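Local coordinates for alkaline phosphatase (Antarctic bacterium, PDB 2W5V), which probably hydrolyses phosphate monoesters at alkaline pH, as a phosphatase that works with bound zinc and magnesium ions, at residues G103-D106 and D107-V111; D182-A185 and I186-N190; R227-F230 and L231-T235; N360-I363 and F364-I367. The protein carries 1 engineered substitution. One frame throughout, in Å; residues are numbered along the deposited sequence.

In the fold
All four contacts are local and lie in series along the chain; none nests within or crosses another. Contact 1 closes a hairpin-like turn in the loop between helices 86-93 and 114-120. Contact 2 spans the short helix 183-188 in the connection leading to edge strand 192-195, its centre about 26 Å from that of contact 1. Contact 3 starts helix 230-242, which precedes strand 249-255 in the middle of the large sheet. Contact 4 opens the last helix, 362-371, just after the other edge strand, 356-359. Contacts 1 and 4 come nearest, about 7 Å between nearest atoms, while contact 3 lies across the chain's centre from both.

Contact 1: residues G103-D106 and D107-V111; sequences GVAD and DSTAV
A chi1 of 38° tucks Val111 CG1 between its own N and carbonyl carbon and lays that methyl against Gly103 O, 3.5 Å away. At the tip of the bend, chi1 of Asp107 is 68°, folding its carboxylate back so that OD1 sits 3.8 Å from Ala105 CB. The chain makes a type I beta turn, Ala105 to Ser108, followed by a G1 beta bulge: Ser108 has the positive phi of that position. Two bonds define the pattern. Ser108 N gives to Ala105 O at 2.8 Å, arriving above the carbonyl plane, and Ala105 N gives a straighter one to Thr109 O at 2.9 Å. Further back, Val111 N reaches Gly103 O only weakly; that carbonyl also takes a bond from His144 ND1, which ties the base of the turn to the loop between helices 136-139 and 151-158. On the flank, Val104 CG1 leans on Ser108 O at 3.6 Å. A water bridges Asp106 O and Ser108 OG across the bend, while the Asp106 carboxylate turns off to Ser77 and a salt bridge with Arg78. Asp107 also forms an Asx turn, fixed by two donors of one residue: Thr109 N meets OD1 from above the carboxylate plane, 3.0 Å away, and Thr109 OG1 comes in at 2.6 Å on the syn lone pair of OD1.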
loop_
_atom_site.group_PDB
_atom_site.type_symbol
_atom_site.label_atom_id
_atom_site.label_comp_id
_atom_site.label_asym_id
_atom_site.label_seq_id
_atom_site.Cartn_x
_atom_site.Cartn_y
_atom_site.Cartn_z
ATOM N N GLY B 103 -5.820 -12.822 22.619
ATOM C CA GLY B 103 -7.258 -12.978 22.761
ATOM C C GLY B 103 -7.797 -12.433 24.078
ATOM O O GLY B 103 -8.802 -12.929 24.600
ATOM N N VAL B 104 -7.123 -11.425 24.627
ATOM C CA VAL B 104 -7.634 -10.715 25.801
ATOM C C VAL B 104 -7.648 -9.204 25.537
ATOM O O VAL B 104 -6.869 -8.687 24.723
ATOM C CB VAL B 104 -6.829 -11.015 27.093
ATOM C CG1 VAL B 104 -6.905 -12.488 27.432
ATOM C CG2 VAL B 104 -5.376 -10.560 26.943
ATOM N N ALA B 105 -8.554 -8.515 26.220
ATOM C CA ALA B 105 -8.713 -7.075 26.084
ATOM C C ALA B 105 -7.643 -6.318 26.856
ATOM O O ALA B 105 -6.816 -6.914 27.546
ATOM C CB ALA B 105 -10.110 -6.648 26.549
ATOM N N ASP B 106 -7.666 -4.995 26.747
ATOM C CA ASP B 106 -6.652 -4.175 27.386
ATOM C C ASP B 106 -6.561 -4.386 28.895
ATOM O O ASP B 106 -5.493 -4.189 29.478
ATOM C CB ASP B 106 -6.878 -2.698 27.078
ATOM C CG ASP B 106 -5.687 -1.852 27.447
ATOM O OD1 ASP B 106 -4.669 -1.918 26.726
ATOM O OD2 ASP B 106 -5.763 -1.134 28.466
ATOM N N ASP B 107 -7.673 -4.779 29.520
ATOM C CA ASP B 107 -7.707 -5.068 30.956
ATOM C C ASP B 107 -7.425 -6.538 31.284
ATOM O O ASP B 107 -7.663 -6.988 32.402
ATOM C CB ASP B 107 -9.056 -4.659 31.563
ATOM C CG ASP B 107 -10.211 -5.528 31.078
ATOM O OD1 ASP B 107 -9.965 -6.506 30.342
ATOM O OD2 ASP B 107 -11.374 -5.232 31.435
ATOM N N SER B 108 -6.947 -7.284 30.297
ATOM C CA SER B 108 -6.541 -8.675 30.499
ATOM C C SER B 108 -7.677 -9.711 30.550
ATOM O O SER B 108 -7.415 -10.904 30.677
ATOM C CB SER B 108 -5.654 -8.800 31.742
ATOM O OG SER B 108 -4.343 -8.350 31.457
ATOM N N THR B 109 -8.926 -9.270 30.437
ATOM C CA THR B 109 -10.049 -10.207 30.431
ATOM C C THR B 109 -10.246 -10.835 29.052
ATOM O O THR B 109 -10.035 -10.181 28.030
ATOM C CB THR B 109 -11.365 -9.528 30.849
ATOM O OG1 THR B 109 -11.648 -8.445 29.958
ATOM C CG2 THR B 109 -11.266 -9.000 32.275
ATOM N N ALA B 110 -10.657 -12.099 29.014
ATOM C CA ALA B 110 -10.857 -12.754 27.726
ATOM C C ALA B 110 -11.994 -12.098 26.948
ATOM O O ALA B 110 -12.966 -11.593 27.521
ATOM C CB ALA B 110 -11.111 -14.246 27.900
ATOM N N VAL B 111 -11.861 -12.111 25.631
ATOM C CA VAL B 111 -12.897 -11.591 24.765
ATOM C C VAL B 111 -13.248 -12.680 23.748
ATOM O O VAL B 111 -12.388 -13.473 23.358
ATOM C CB VAL B 111 -12.449 -10.259 24.097
ATOM C CG1 VAL B 111 -10.982 -10.313 23.736
ATOM C CG2 VAL B 111 -13.280 -9.953 22.874
HETATM O O HOH W 1 -4.162 -5.479 31.705
#

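Contact 2: residues D182-A185 and I186-N190; sequences DVLA and ILKGN
Leu184 and Lys188 meet one helical turn apart, the lysine chain crossing the leucine at a slant so that Lys188 CE lies 4.0 Å from Leu184 CD2. Chi1 of -62° sets Lys188 CG anti to its own carbonyl carbon, 3.5 Å from Leu184 O, and the extended chain beyond it carries CE to the leucine methyls. Leu187 CD1 is a loose 4.4 Å from Leu184 CD2; on another side of the helix Ile186 CG1 rests on Asp182 O. Under these side chains run the main-chain bonds Leu187 N to Val183 O, Lys188 N to Leu184 O and Gly189 N to Ala185 O, the last the most bent at 143°. Side chains hold the chain before and after these turns. Asp182, at the N-cap, takes Ala185 N on OD1 at 3.1 Å, the donor standing well above the carboxylate plane. Asn190 turns back and gives ND2 to Ile186 O at 2.8 Å; the bond lies in its amide plane but reaches the carbonyl from above, giving the Ile186 carbonyl a side-chain donor. Further out, Leu187 packs on Phe192 and Ile194 of strand 192-195, and Val183 on Phe174 and Met156. This is a short helix, N-capped by Asp182, within a beta-alpha-beta crossover, which carries the chain from strand 165-169 to the parallel edge strand 192-195 of the large sheet.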
loop_
_atom_site.group_PDB
_atom_site.type_symbol
_atom_site.label_atom_id
_atom_site.label_comp_id
_atom_site.label_asym_id
_atom_site.label_seq_id
_atom_site.Cartn_x
_atom_site.Cartn_y
_atom_site.Cartn_z
ATOM N N ASP B 182 1.784 -34.348 29.627
ATOM C CA ASP B 182 1.586 -34.801 28.248
ATOM C C ASP B 182 0.286 -34.245 27.694
ATOM O O ASP B 182 -0.779 -34.829 27.888
ATOM C CB ASP B 182 1.567 -36.330 28.150
ATOM C CG ASP B 182 1.253 -36.821 26.735
ATOM O OD1 ASP B 182 1.118 -35.976 25.820
ATOM O OD2 ASP B 182 1.142 -38.052 26.536
ATOM N N VAL B 183 0.375 -33.120 26.994
ATOM C CA VAL B 183 -0.817 -32.441 26.503
ATOM C C VAL B 183 -1.328 -33.075 25.213
ATOM O O VAL B 183 -2.505 -32.959 24.869
ATOM C CB VAL B 183 -0.554 -30.938 26.296
ATOM C CG1 VAL B 183 -1.798 -30.253 25.786
ATOM C CG2 VAL B 183 -0.099 -30.311 27.604
ATOM N N LEU B 184 -0.433 -33.756 24.506
ATOM C CA LEU B 184 -0.806 -34.493 23.315
ATOM C C LEU B 184 -1.932 -35.464 23.659
ATOM O O LEU B 184 -2.936 -35.549 22.948
ATOM C CB LEU B 184 0.399 -35.276 22.792
ATOM C CG LEU B 184 0.633 -35.245 21.284
ATOM C CD1 LEU B 184 1.302 -36.531 20.847
ATOM C CD2 LEU B 184 -0.668 -35.034 20.533
ATOM N N ALA B 185 -1.752 -36.195 24.761
ATOM C CA ALA B 185 -2.735 -37.172 25.219
ATOM C C ALA B 185 -4.064 -36.495 25.542
ATOM O O ALA B 185 -5.133 -37.047 25.287
ATOM C CB ALA B 185 -2.210 -37.932 26.438
ATOM N N ILE B 186 -3.988 -35.294 26.102
ATOM C CA ILE B 186 -5.183 -34.514 26.395
ATOM C C ILE B 186 -5.878 -34.080 25.101
ATOM O O ILE B 186 -7.105 -34.107 25.010
ATOM C CB ILE B 186 -4.853 -33.285 27.274
ATOM C CG1 ILE B 186 -4.141 -33.727 28.556
ATOM C CG2 ILE B 186 -6.115 -32.505 27.600
ATOM C CD1 ILE B 186 -3.971 -32.626 29.578
ATOM N N LEU B 187 -5.095 -33.694 24.097
ATOM C CA LEU B 187 -5.671 -33.377 22.793
ATOM C C LEU B 187 -6.480 -34.548 22.253
ATOM O O LEU B 187 -7.630 -34.383 21.847
ATOM C CB LEU B 187 -4.586 -33.007 21.777
ATOM C CG LEU B 187 -4.190 -31.537 21.654
ATOM C CD1 LEU B 187 -3.085 -31.385 20.623
ATOM C CD2 LEU B 187 -5.392 -30.687 21.286
ATOM N N LYS B 188 -5.865 -35.728 22.235
ATOM C CA LYS B 188 -6.501 -36.908 21.654
ATOM C C LYS B 188 -7.738 -37.323 22.442
ATOM O O LYS B 188 -8.680 -37.886 21.885
ATOM C CB LYS B 188 -5.520 -38.073 21.587
ATOM C CG LYS B 188 -4.297 -37.833 20.720
ATOM C CD LYS B 188 -3.336 -39.008 20.854
ATOM C CE LYS B 188 -2.016 -38.750 20.160
ATOM N NZ LYS B 188 -1.015 -39.795 20.507
ATOM N N GLY B 189 -7.727 -37.053 23.743
ATOM C CA GLY B 189 -8.864 -37.365 24.591
ATOM C C GLY B 189 -9.972 -36.348 24.405
ATOM O O GLY B 189 -11.044 -36.485 24.983
ATOM N N ASN B 190 -9.695 -35.312 23.611
ATOM C CA ASN B 190 -10.704 -34.321 23.224
ATOM C C ASN B 190 -11.122 -34.471 21.761
ATOM O O ASN B 190 -11.528 -33.500 21.126
ATOM C CB ASN B 190 -10.197 -32.892 23.463
ATOM C CG ASN B 190 -10.391 -32.432 24.896
ATOM O OD1 ASN B 190 -11.465 -31.960 25.268
ATOM N ND2 ASN B 190 -9.344 -32.555 25.706
#

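Contact 3: residues R227-F230 and L231-T235; sequences RGNF and LSAAT
Phe230 meets Ala234 one turn later, in the first turn of helix 230-242, with Asn229 at the N-cap position. Starting at its CB, which is 3.1 Å from Leu231 N, the side chain leaves with CG anti to the backbone N (chi1 168°), and this swings the ring out beside the helix. CG and CD2 still lie near Leu231 N, approached obliquely. Across the ring from CD2, CE1 comes to 3.9 Å from Ala234 CB, and CZ follows slightly farther off. The methyl therefore sits over a face, displaced toward the rim: a CH-pi contact 4.2 Å from the ring centroid. Leu199, from a loop, touches both partners. An alanine in place of the phenylalanine would take away this ring, and Ala234 CB and Leu199 would probably be left facing a gap beside the helix. Main-chain bonds set the spacing, Ala234 N giving to Phe230 O and Ala233 N to Asn229 O. Asn229 does not cap with its side chain; OD1 merely rests by Ala233 CB. Instead the amide of Leu231 is met by a water, which also accepts from Arg227 NE and donates to Gly228 O. The Arg227 guanidinium is anchored by salt bridges to Glu273 and Asp276 of helix 267-291. Leu231 O, still in the first turn, is gripped from opposite faces of its plane by Thr235 of the next turn, with Thr235 N at 3.0 Å and Thr235 OG1 at 2.8 Å.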
loop_
_atom_site.group_PDB
_atom_site.type_symbol
_atom_site.label_atom_id
_atom_site.label_comp_id
_atom_site.label_asym_id
_atom_site.label_seq_id
_atom_site.Cartn_x
_atom_site.Cartn_y
_atom_site.Cartn_z
ATOM N N ARG B 227 11.055 -26.740 3.144
ATOM C CA ARG B 227 9.693 -26.919 3.648
ATOM C C ARG B 227 8.749 -27.298 2.510
ATOM O O ARG B 227 7.756 -27.983 2.717
ATOM C CB ARG B 227 9.185 -25.659 4.353
ATOM C CG ARG B 227 7.832 -25.850 5.049
ATOM C CD ARG B 227 7.381 -24.610 5.805
ATOM N NE ARG B 227 7.026 -23.489 4.928
ATOM C CZ ARG B 227 7.582 -22.283 4.998
ATOM N NH1 ARG B 227 8.524 -22.037 5.902
ATOM N NH2 ARG B 227 7.195 -21.322 4.168
ATOM N N GLY B 228 9.056 -26.848 1.301
ATOM C CA GLY B 228 8.200 -27.149 0.170
ATOM C C GLY B 228 6.813 -26.557 0.339
ATOM O O GLY B 228 6.645 -25.559 1.042
ATOM N N ASN B 229 5.822 -27.183 -0.293
ATOM C CA ASN B 229 4.475 -26.621 -0.400
ATOM C C ASN B 229 3.571 -26.875 0.806
ATOM O O ASN B 229 2.350 -26.973 0.666
ATOM C CB ASN B 229 3.783 -27.126 -1.668
ATOM C CG ASN B 229 3.253 -28.536 -1.516
ATOM O OD1 ASN B 229 2.257 -28.906 -2.137
ATOM N ND2 ASN B 229 3.909 -29.329 -0.678
ATOM N N PHE B 230 4.168 -26.967 1.987
ATOM C CA PHE B 230 3.388 -27.177 3.204
ATOM C C PHE B 230 2.198 -26.222 3.348
ATOM O O PHE B 230 1.070 -26.652 3.582
ATOM C CB PHE B 230 4.264 -27.048 4.443
ATOM C CG PHE B 230 3.472 -26.965 5.716
ATOM C CD1 PHE B 230 2.833 -28.090 6.217
ATOM C CD2 PHE B 230 3.350 -25.767 6.399
ATOM C CE1 PHE B 230 2.097 -28.026 7.394
ATOM C CE2 PHE B 230 2.610 -25.689 7.575
ATOM C CZ PHE B 230 1.983 -26.824 8.072
ATOM N N LEU B 231 2.444 -24.921 3.229
ATOM C CA LEU B 231 1.383 -23.962 3.512
ATOM C C LEU B 231 0.197 -24.159 2.563
ATOM O O LEU B 231 -0.947 -24.241 3.005
ATOM C CB LEU B 231 1.907 -22.519 3.475
ATOM C CG LEU B 231 0.914 -21.411 3.822
ATOM C CD1 LEU B 231 0.354 -21.599 5.223
ATOM C CD2 LEU B 231 1.583 -20.055 3.688
ATOM N N SER B 232 0.462 -24.251 1.264
ATOM C CA SER B 232 -0.616 -24.511 0.314
ATOM C C SER B 232 -1.302 -25.851 0.577
ATOM O O SER B 232 -2.526 -25.921 0.658
ATOM C CB SER B 232 -0.109 -24.461 -1.127
ATOM O OG SER B 232 0.272 -23.142 -1.466
ATOM N N ALA B 233 -0.508 -26.911 0.703
ATOM C CA ALA B 233 -1.054 -28.254 0.876
ATOM C C ALA B 233 -1.915 -28.357 2.133
ATOM O O ALA B 233 -2.965 -28.998 2.122
ATOM C CB ALA B 233 0.068 -29.296 0.909
ATOM N N ALA B 234 -1.461 -27.730 3.217
ATOM C CA ALA B 234 -2.181 -27.791 4.484
ATOM C C ALA B 234 -3.459 -26.960 4.428
ATOM O O ALA B 234 -4.475 -27.333 5.011
ATOM C CB ALA B 234 -1.295 -27.334 5.628
ATOM N N THR B 235 -3.407 -25.835 3.722
ATOM C CA THR B 235 -4.600 -25.022 3.515
ATOM C C THR B 235 -5.623 -25.787 2.667
ATOM O O THR B 235 -6.820 -25.795 2.964
ATOM C CB THR B 235 -4.245 -23.687 2.828
ATOM O OG1 THR B 235 -3.330 -22.961 3.654
ATOM C CG2 THR B 235 -5.488 -22.844 2.616
HETATM O O HOH W 2 5.196 -23.893 2.777
#

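Contact 4: residues N360-I363 and F364-I367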
loop_
_atom_site.group_PDB
_atom_site.type_symbol
_atom_site.label_atom_id
_atom_site.label_comp_id
_atom_site.label_asym_id
_atom_site.label_seq_id
_atom_site.Cartn_x
_atom_site.Cartn_y
_atom_site.Cartn_z
ATOM N N ASN B 360 -7.221 -1.866 12.101
ATOM C CA ASN B 360 -7.059 -3.322 12.011
ATOM C C ASN B 360 -8.166 -4.136 12.686
ATOM O O ASN B 360 -8.573 -5.177 12.163
ATOM C CB ASN B 360 -5.667 -3.794 12.486
ATOM C CG ASN B 360 -5.379 -3.470 13.953
ATOM O OD1 ASN B 360 -6.150 -2.794 14.635
ATOM N ND2 ASN B 360 -4.243 -3.959 14.439
ATOM N N ASN B 361 -8.671 -3.678 13.829
ATOM C CA ASN B 361 -9.669 -4.496 14.522
ATOM C C ASN B 361 -10.999 -4.567 13.786
ATOM O O ASN B 361 -11.826 -5.425 14.083
ATOM C CB ASN B 361 -9.870 -4.080 15.980
ATOM C CG ASN B 361 -10.394 -2.671 16.124
ATOM O OD1 ASN B 361 -9.735 -1.712 15.733
ATOM N ND2 ASN B 361 -11.580 -2.534 16.717
ATOM N N GLU B 362 -11.206 -3.680 12.817
ATOM C CA GLU B 362 -12.452 -3.708 12.045
ATOM C C GLU B 362 -12.519 -4.907 11.108
ATOM O O GLU B 362 -13.590 -5.249 10.613
ATOM C CB GLU B 362 -12.667 -2.402 11.270
ATOM C CG GLU B 362 -12.864 -1.185 12.165
ATOM C CD GLU B 362 -14.138 -1.258 12.993
ATOM O OE1 GLU B 362 -15.040 -2.042 12.637
ATOM O OE2 GLU B 362 -14.237 -0.525 14.001
ATOM N N ILE B 363 -11.379 -5.536 10.842
ATOM C CA ILE B 363 -11.379 -6.775 10.064
ATOM C C ILE B 363 -12.361 -7.763 10.693
ATOM O O ILE B 363 -13.150 -8.398 9.989
ATOM C CB ILE B 363 -9.990 -7.435 10.018
ATOM C CG1 ILE B 363 -9.046 -6.668 9.075
ATOM C CG2 ILE B 363 -10.109 -8.897 9.590
ATOM C CD1 ILE B 363 -9.404 -6.776 7.599
ATOM N N PHE B 364 -12.311 -7.875 12.020
ATOM C CA PHE B 364 -13.203 -8.778 12.761
ATOM C C PHE B 364 -14.658 -8.399 12.535
ATOM O O PHE B 364 -15.488 -9.242 12.205
ATOM C CB PHE B 364 -12.891 -8.732 14.262
ATOM C CG PHE B 364 -13.929 -9.407 15.135
ATOM C CD1 PHE B 364 -13.752 -10.717 15.561
ATOM C CD2 PHE B 364 -15.072 -8.725 15.540
ATOM C CE1 PHE B 364 -14.693 -11.343 16.373
ATOM C CE2 PHE B 364 -16.027 -9.347 16.353
ATOM C CZ PHE B 364 -15.833 -10.658 16.766
ATOM N N HIS B 365 -14.961 -7.119 12.718
ATOM C CA HIS B 365 -16.338 -6.657 12.626
ATOM C C HIS B 365 -16.882 -6.774 11.212
ATOM O O HIS B 365 -18.066 -7.035 11.013
ATOM C CB HIS B 365 -16.443 -5.243 13.184
ATOM C CG HIS B 365 -16.109 -5.174 14.643
ATOM N ND1 HIS B 365 -16.972 -5.625 15.622
ATOM C CD2 HIS B 365 -14.994 -4.758 15.289
ATOM C CE1 HIS B 365 -16.408 -5.468 16.807
ATOM N NE2 HIS B 365 -15.206 -4.945 16.633
ATOM N N LYS B 366 -16.002 -6.607 10.232
ATOM C CA LYS B 366 -16.391 -6.766 8.839
ATOM C C LYS B 366 -16.668 -8.226 8.479
ATOM O O LYS B 366 -17.599 -8.505 7.733
ATOM C CB LYS B 366 -15.333 -6.156 7.909
ATOM C CG LYS B 366 -15.226 -4.626 8.039
ATOM C CD LYS B 366 -14.075 -4.093 7.178
ATOM C CE LYS B 366 -14.042 -2.565 7.182
ATOM N NZ LYS B 366 -15.207 -1.995 6.443
ATOM N N ILE B 367 -15.865 -9.157 8.994
ATOM C CA ILE B 367 -16.136 -10.578 8.743
ATOM C C ILE B 367 -17.476 -10.956 9.363
ATOM O O ILE B 367 -18.300 -11.617 8.741
ATOM C CB ILE B 367 -15.046 -11.491 9.305
ATOM C CG1 ILE B 367 -13.758 -11.351 8.489
ATOM C CG2 ILE B 367 -15.513 -12.941 9.293
ATOM C CD1 ILE B 367 -12.541 -11.992 9.166
#
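This is a contact along the first turn of the final helix, 362-371, which follows edge strand 356-359 and lies against helices 86-93 and 114-120. Its frame is Lys366 N to Glu362 O at 2.8 Å and Ile367 N to Ile363 O at 3.0 Å, preceded by a weak bond from Phe364 N to Asn361 O. On the buried side Ile363 CG2 meets Ile367 CD1 at 4.0 Å, both residues packing on Phe354. On the opposite flank Glu362 bends at chi2 (-65°), bringing OE1 alongside His365 with 3.5 Å to its CB; carboxylate and imidazole are turned 39° apart. Phe364 CD2 stands 3.6 Å above the plane of the His365 ring, over its centre. The polar ends find partners in neighbouring loops and the edge strand: His365 NE2 and Asn361 ND2 both bond Gly94 O, and Lys366 NZ goes to Glu353 O while its charge faces the ring of Tyr358. Since the partner of NE2 is a carbonyl, that nitrogen probably carries a proton, and the nearby Glu362 carboxylate would tend to favour a positive imidazole without bonding to it.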